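Local coordinates for NAD-dependent L-serine dehydrogenase (PDB 3OBB), which catalyses the NAD-dependent oxidation of L-serine and methyl-L-serine and works as a homotetramer built as a dimer of dimers, at residues Ala7-Gly12 and Asp55-Ala60; Cys96-Pro101 and Leu250-Glu255. One frame throughout, in Å; residues are numbered along the deposited sequence.

Interaction 1 (Ala7-Gly12 and Asp55-Ala60); sequences AFIGLG and DAVQGA
Ile9 and Val57 meet by the ends of their branches, and two torsions of Ile9 bring the groups together. Its chi1 (-66°) sets the longer branch, CG1, anti to the carbonyl carbon, and chi2 (109°, away from a staggered value) carries the terminal CD1 to Val57. Val57 likewise holds CG1 anti to its carbonyl carbon, the branch that receives Ile9; CD1 of Ile9 and CG1 of Val57 are 3.9 Å apart, the two side chains slanting across one another. Ala7, two residues back on the same face of the strand, needs no torsion to make contact. Its CB points toward segment 55-60 and comes to 3.6 Å from the carbonyl carbon of Ala56, a methyl packed against main chain. The CB atoms of Ala7 and Ala56 lie 4.0 Å apart, as do those of Ala7 and Ala60. The small alanine methyls are consistent with the closeness of the backbones, CA of Ala7 being 5.3 Å from CA of Val57, and no hydrogen bond crosses the interface. Ala60 N hydrogen-bonds to Val57 O, a turn consistent with the Ala60 methyl coming back to the strand. Strand 5-9 is flanked in the parallel part of the mixed Rossmann sheet by strands 28-32 and 62-65; Phe8 faces helix 15-24, while Ala7 and Ile9 face helix 53-57, and Val63 of strand 62-65 touches both Ile9 and Val57.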
ATOM      1  N   ALA A   7       2.969  29.508 -33.786  1.00 58.26           N
ATOM      2  CA  ALA A   7       2.938  30.189 -32.502  1.00 55.91           C
ATOM      3  C   ALA A   7       3.276  29.161 -31.409  1.00 51.95           C
ATOM      4  O   ALA A   7       2.714  28.066 -31.404  1.00 51.45           O
ATOM      5  CB  ALA A   7       1.587  30.838 -32.255  1.00 58.03           C
ATOM      6  N   PHE A   8       4.224  29.487 -30.526  1.00 48.51           N
ATOM      7  CA  PHE A   8       4.630  28.577 -29.447  1.00 45.65           C
ATOM      8  C   PHE A   8       4.357  29.262 -28.109  1.00 44.91           C
ATOM      9  O   PHE A   8       4.941  30.305 -27.783  1.00 44.49           O
ATOM     10  CB  PHE A   8       6.109  28.161 -29.574  1.00 43.31           C
ATOM     11  CG  PHE A   8       6.433  26.811 -28.981  1.00 42.51           C
ATOM     12  CD1 PHE A   8       6.468  26.615 -27.600  1.00 38.87           C
ATOM     13  CD2 PHE A   8       6.737  25.739 -29.804  1.00 42.64           C
ATOM     14  CE1 PHE A   8       6.768  25.369 -27.059  1.00 39.36           C
ATOM     15  CE2 PHE A   8       7.071  24.480 -29.272  1.00 40.09           C
ATOM     16  CZ  PHE A   8       7.080  24.290 -27.901  1.00 39.06           C
ATOM     17  N   ILE A   9       3.436  28.683 -27.351  1.00 44.09           N
ATOM     18  CA  ILE A   9       3.063  29.234 -26.061  1.00 44.94           C
ATOM     19  C   ILE A   9       3.648  28.328 -24.963  1.00 43.23           C
ATOM     20  O   ILE A   9       3.340  27.133 -24.883  1.00 41.49           O
ATOM     21  CB  ILE A   9       1.512  29.428 -25.955  1.00 47.39           C
ATOM     22  CG1 ILE A   9       1.043  30.497 -26.961  1.00 51.00           C
ATOM     23  CG2 ILE A   9       1.083  29.860 -24.567  1.00 47.72           C
ATOM     24  CD1 ILE A   9       0.255  29.936 -28.119  1.00 51.13           C
ATOM     25  N   GLY A  10       4.531  28.902 -24.147  1.00 42.49           N
ATOM     26  CA  GLY A  10       5.126  28.170 -23.038  1.00 39.71           C
ATOM     27  C   GLY A  10       6.561  27.848 -23.365  1.00 38.02           C
ATOM     28  O   GLY A  10       6.836  26.973 -24.194  1.00 37.10           O
ATOM     29  N   LEU A  11       7.477  28.572 -22.719  1.00 38.01           N
ATOM     30  CA  LEU A  11       8.905  28.400 -22.909  1.00 35.65           C
ATOM     31  C   LEU A  11       9.620  27.985 -21.602  1.00 36.25           C
ATOM     32  O   LEU A  11      10.661  28.534 -21.238  1.00 35.60           O
ATOM     33  CB  LEU A  11       9.527  29.660 -23.512  1.00 35.84           C
ATOM     34  CG  LEU A  11       8.857  30.288 -24.740  1.00 35.50           C
ATOM     35  CD1 LEU A  11       9.392  31.712 -24.950  1.00 32.84           C
ATOM     36  CD2 LEU A  11       9.058  29.434 -25.972  1.00 32.34           C
ATOM     37  N   GLY A  12       9.069  26.990 -20.915  1.00 36.03           N
ATOM     38  CA  GLY A  12       9.678  26.530 -19.695  1.00 36.46           C
ATOM     39  C   GLY A  12      10.755  25.506 -20.030  1.00 37.07           C
ATOM     40  O   GLY A  12      11.340  25.524 -21.131  1.00 36.03           O
ATOM     41  N   ASP A  55      -1.972  37.363 -29.103  1.00 72.54           N
ATOM     42  CA  ASP A  55      -1.214  38.034 -30.172  1.00 73.17           C
ATOM     43  C   ASP A  55      -0.428  37.070 -31.061  1.00 70.32           C
ATOM     44  O   ASP A  55      -0.361  37.274 -32.296  1.00 71.11           O
ATOM     45  CB  ASP A  55      -0.280  39.101 -29.603  1.00 73.49           C
ATOM     46  CG  ASP A  55       0.546  39.810 -30.692  1.00 76.14           C
ATOM     47  OD1 ASP A  55      -0.041  40.550 -31.521  1.00 79.50           O
ATOM     48  OD2 ASP A  55       1.792  39.620 -30.711  1.00 76.13           O
ATOM     49  N   ALA A  56       0.136  36.028 -30.420  1.00 66.23           N
ATOM     50  CA  ALA A  56       1.033  35.049 -31.049  1.00 63.67           C
ATOM     51  C   ALA A  56       0.352  34.267 -32.165  1.00 65.29           C
ATOM     52  O   ALA A  56       0.835  34.253 -33.333  1.00 65.33           O
ATOM     53  CB  ALA A  56       1.589  34.089 -29.993  1.00 59.22           C
ATOM     54  N   VAL A  57      -0.780  33.625 -31.784  1.00 66.52           N
ATOM     55  CA  VAL A  57      -1.601  32.844 -32.716  1.00 69.23           C
ATOM     56  C   VAL A  57      -2.172  33.690 -33.866  1.00 74.39           C
ATOM     57  O   VAL A  57      -2.634  33.143 -34.861  1.00 76.26           O
ATOM     58  CB  VAL A  57      -2.761  32.104 -31.976  1.00 69.27           C
ATOM     59  CG1 VAL A  57      -2.261  31.492 -30.648  1.00 65.64           C
ATOM     60  CG2 VAL A  57      -3.959  33.039 -31.733  1.00 72.88           C
ATOM     61  N   GLN A  58      -2.118  35.017 -33.746  1.00 77.51           N
ATOM     62  CA  GLN A  58      -2.719  35.892 -34.757  1.00 83.14           C
ATOM     63  C   GLN A  58      -1.949  36.051 -36.085  1.00 84.21           C
ATOM     64  O   GLN A  58      -2.081  37.068 -36.748  1.00 88.69           O
ATOM     65  CB  GLN A  58      -3.113  37.256 -34.156  1.00 86.21           C
ATOM     66  CG  GLN A  58      -4.304  37.231 -33.165  1.00 88.76           C
ATOM     67  CD  GLN A  58      -5.634  36.776 -33.781  1.00 94.22           C
ATOM     68  OE1 GLN A  58      -6.462  37.604 -34.180  1.00100.37           O
ATOM     69  NE2 GLN A  58      -5.852  35.455 -33.836  1.00 92.71           N
ATOM     70  N   GLY A  59      -1.164  35.057 -36.480  1.00 81.37           N
ATOM     71  CA  GLY A  59      -0.714  34.947 -37.875  1.00 83.08           C
ATOM     72  C   GLY A  59      -0.458  33.505 -38.295  1.00 80.99           C
ATOM     73  O   GLY A  59      -0.110  33.239 -39.454  1.00 82.89           O
ATOM     74  N   ALA A  60      -0.699  32.586 -37.356  1.00 76.81           N
ATOM     75  CA  ALA A  60      -0.149  31.225 -37.360  1.00 73.45           C
ATOM     76  C   ALA A  60      -0.895  30.138 -38.136  1.00 74.09           C
ATOM     77  O   ALA A  60      -2.121  30.060 -38.103  1.00 76.05           O
ATOM     78  CB  ALA A  60       0.070  30.763 -35.928  1.00 68.77           C
TER

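Interaction 2 (Cys96-Pro101 and Leu250-Glu255); sequences CSTIAP and LGLAQE
An irregular segment, 96-101, passes beside one turn of helix 243-260, the backbones coming nearest at Ala100 and Leu252, whose CA atoms are 5.3 Å apart. Ala100 occupies the N-cap position of helix 101-112, so the loop meets its neighbour just where it becomes helical. Leu252 makes the largest share of the contact. With CG anti to its carbonyl carbon (chi1 -61°), its two methyls fork along one side of the loop: CD1 lies 3.6 Å from CG2 of Thr98, and CD2 rests 3.7 Å from the backbone N of Ala100. One turn further on, Glu255 extends beyond CG and brings OE2 within 3.4 Å of the Ala100 CB, the oxygen pointing nearly end-on at the methyl at the exposed margin. The torsion of Thr98 divides its branches: CG2, anti to the backbone N, meets the leucine, while OG1 hydrogen-bonds NZ of Lys173, the active-site residue. The Ala100 N-H is bound by OG of Ser70. Such an arrangement belongs to the cleft between the Rossmann domain and the helical C-terminal domain of the 3-hydroxyisobutyrate dehydrogenase family. Here it places the NAD-binding Thr98 beside Leu252, on the same helix as Lys248, another NAD-binding residue.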
ATOM      1  N   CYS A  96       0.606  20.041 -25.993  1.00 41.02           N
ATOM      2  CA  CYS A  96       1.680  19.101 -25.620  1.00 39.96           C
ATOM      3  C   CYS A  96       2.009  19.116 -24.148  1.00 39.65           C
ATOM      4  O   CYS A  96       2.956  18.462 -23.723  1.00 37.94           O
ATOM      5  CB  CYS A  96       2.984  19.404 -26.363  1.00 39.30           C
ATOM      6  SG  CYS A  96       2.840  19.362 -28.137  1.00 38.12           S
ATOM      7  N   SER A  97       1.221  19.856 -23.378  1.00 41.19           N
ATOM      8  CA  SER A  97       1.321  19.802 -21.935  1.00 41.31           C
ATOM      9  C   SER A  97       0.830  18.453 -21.468  1.00 41.01           C
ATOM     10  O   SER A  97       0.147  17.731 -22.200  1.00 41.56           O
ATOM     11  CB  SER A  97       0.440  20.883 -21.310  1.00 42.57           C
ATOM     12  OG  SER A  97       0.832  22.148 -21.797  1.00 44.16           O
ATOM     13  N   THR A  98       1.146  18.132 -20.228  1.00 41.32           N
ATOM     14  CA  THR A  98       0.559  16.973 -19.599  1.00 41.28           C
ATOM     15  C   THR A  98      -0.559  17.442 -18.697  1.00 42.65           C
ATOM     16  O   THR A  98      -0.322  18.175 -17.716  1.00 43.47           O
ATOM     17  CB  THR A  98       1.617  16.170 -18.813  1.00 40.80           C
ATOM     18  OG1 THR A  98       2.594  15.685 -19.744  1.00 40.13           O
ATOM     19  CG2 THR A  98       0.974  14.984 -18.102  1.00 40.24           C
ATOM     20  N   ILE A  99      -1.771  17.012 -19.047  1.00 41.87           N
ATOM     21  CA  ILE A  99      -2.971  17.426 -18.353  1.00 43.38           C
ATOM     22  C   ILE A  99      -3.898  16.227 -18.273  1.00 42.89           C
ATOM     23  O   ILE A  99      -3.726  15.268 -19.017  1.00 42.59           O
ATOM     24  CB  ILE A  99      -3.659  18.622 -19.078  1.00 44.62           C
ATOM     25  CG1 ILE A  99      -4.215  18.196 -20.452  1.00 44.77           C
ATOM     26  CG2 ILE A  99      -2.678  19.790 -19.215  1.00 43.58           C
ATOM     27  CD1 ILE A  99      -4.957  19.324 -21.220  1.00 47.89           C
ATOM     28  N   ALA A 100      -4.859  16.266 -17.363  1.00 43.88           N
ATOM     29  CA  ALA A 100      -5.813  15.177 -17.223  1.00 44.22           C
ATOM     30  C   ALA A 100      -6.523  14.902 -18.563  1.00 44.25           C
ATOM     31  O   ALA A 100      -6.893  15.838 -19.277  1.00 45.73           O
ATOM     32  CB  ALA A 100      -6.805  15.474 -16.117  1.00 46.42           C
ATOM     33  N   PRO A 101      -6.633  13.618 -18.946  1.00 42.94           N
ATOM     34  CA  PRO A 101      -7.366  13.228 -20.134  1.00 43.12           C
ATOM     35  C   PRO A 101      -8.747  13.869 -20.259  1.00 45.80           C
ATOM     36  O   PRO A 101      -9.112  14.275 -21.356  1.00 46.60           O
ATOM     37  CB  PRO A 101      -7.485  11.707 -19.972  1.00 41.59           C
ATOM     38  CG  PRO A 101      -6.238  11.348 -19.317  1.00 40.45           C
ATOM     39  CD  PRO A 101      -5.978  12.446 -18.328  1.00 41.60           C
ATOM     40  N   LEU A 250       1.410  11.599 -11.247  1.00 31.73           N
ATOM     41  CA  LEU A 250       0.732  10.528 -10.518  1.00 31.69           C
ATOM     42  C   LEU A 250      -0.659  11.017 -10.154  1.00 31.26           C
ATOM     43  O   LEU A 250      -1.607  10.264 -10.173  1.00 31.29           O
ATOM     44  CB  LEU A 250       1.529  10.210  -9.251  1.00 30.23           C
ATOM     45  CG  LEU A 250       2.438   8.990  -9.061  1.00 32.16           C
ATOM     46  CD1 LEU A 250       2.371   7.853 -10.123  1.00 30.44           C
ATOM     47  CD2 LEU A 250       3.825   9.336  -8.613  1.00 28.53           C
ATOM     48  N   GLY A 251      -0.779  12.299  -9.837  1.00 31.96           N
ATOM     49  CA  GLY A 251      -2.074  12.878  -9.442  1.00 32.37           C
ATOM     50  C   GLY A 251      -3.073  12.847 -10.593  1.00 33.09           C
ATOM     51  O   GLY A 251      -4.230  12.489 -10.398  1.00 32.93           O
ATOM     52  N   LEU A 252      -2.613  13.197 -11.790  1.00 33.30           N
ATOM     53  CA  LEU A 252      -3.416  13.071 -13.015  1.00 34.85           C
ATOM     54  C   LEU A 252      -3.851  11.624 -13.306  1.00 34.73           C
ATOM     55  O   LEU A 252      -4.986  11.375 -13.769  1.00 34.93           O
ATOM     56  CB  LEU A 252      -2.653  13.604 -14.226  1.00 34.12           C
ATOM     57  CG  LEU A 252      -2.229  15.072 -14.227  1.00 36.96           C
ATOM     58  CD1 LEU A 252      -1.451  15.430 -15.497  1.00 32.83           C
ATOM     59  CD2 LEU A 252      -3.395  16.067 -14.004  1.00 35.18           C
ATOM     60  N   ALA A 253      -2.945  10.686 -13.054  1.00 33.37           N
ATOM     61  CA  ALA A 253      -3.259   9.280 -13.221  1.00 33.39           C
ATOM     62  C   ALA A 253      -4.414   8.848 -12.272  1.00 34.77           C
ATOM     63  O   ALA A 253      -5.327   8.119 -12.691  1.00 35.11           O
ATOM     64  CB  ALA A 253      -2.001   8.421 -13.036  1.00 31.39           C
ATOM     65  N   GLN A 254      -4.409   9.346 -11.029  1.00 34.88           N
ATOM     66  CA  GLN A 254      -5.522   9.114 -10.099  1.00 36.21           C
ATOM     67  C   GLN A 254      -6.858   9.632 -10.619  1.00 36.27           C
ATOM     68  O   GLN A 254      -7.912   9.039 -10.360  1.00 36.26           O
ATOM     69  CB  GLN A 254      -5.250   9.790  -8.751  1.00 36.68           C
ATOM     70  CG  GLN A 254      -4.081   9.244  -8.045  1.00 39.15           C
ATOM     71  CD  GLN A 254      -4.238   7.771  -7.781  1.00 42.97           C
ATOM     72  OE1 GLN A 254      -3.469   6.973  -8.296  1.00 44.74           O
ATOM     73  NE2 GLN A 254      -5.274   7.399  -7.008  1.00 46.14           N
ATOM     74  N   GLU A 255      -6.805  10.761 -11.315  1.00 36.00           N
ATOM     75  CA  GLU A 255      -8.017  11.374 -11.830  1.00 36.90           C
ATOM     76  C   GLU A 255      -8.592  10.505 -12.926  1.00 36.33           C
ATOM     77  O   GLU A 255      -9.804  10.302 -12.978  1.00 35.28           O
ATOM     78  CB  GLU A 255      -7.736  12.771 -12.338  1.00 37.44           C
ATOM     79  CG  GLU A 255      -7.218  13.680 -11.234  1.00 40.98           C
ATOM     80  CD  GLU A 255      -7.341  15.156 -11.590  1.00 46.95           C
ATOM     81  OE1 GLU A 255      -7.471  15.952 -10.642  1.00 51.87           O
ATOM     82  OE2 GLU A 255      -7.322  15.525 -12.791  1.00 47.03           O
TER

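Both interactions are largely buried and apolar, and neither has a hydrogen bond between its segments, yet they work at different levels of the fold. Interaction 1 stays within the Rossmann domain, packing segment 55-60 against the face of the strand that leads into the glycine-rich NAD-binding turn. Interaction 2 joins two domains, setting a loop after strand 92-95 against a helix of the C-terminal domain. Alanine methyls, packed on one another and on backbone, make up most of the first, beside one Ile9-Val57 pair; a single leucine leads the second, which lies next to active-site Lys173, with exposed Glu255 at its margin. Their centres lie 23 Å apart; strands 5-9 and 92-95 share one sheet, separated by strand 62-65.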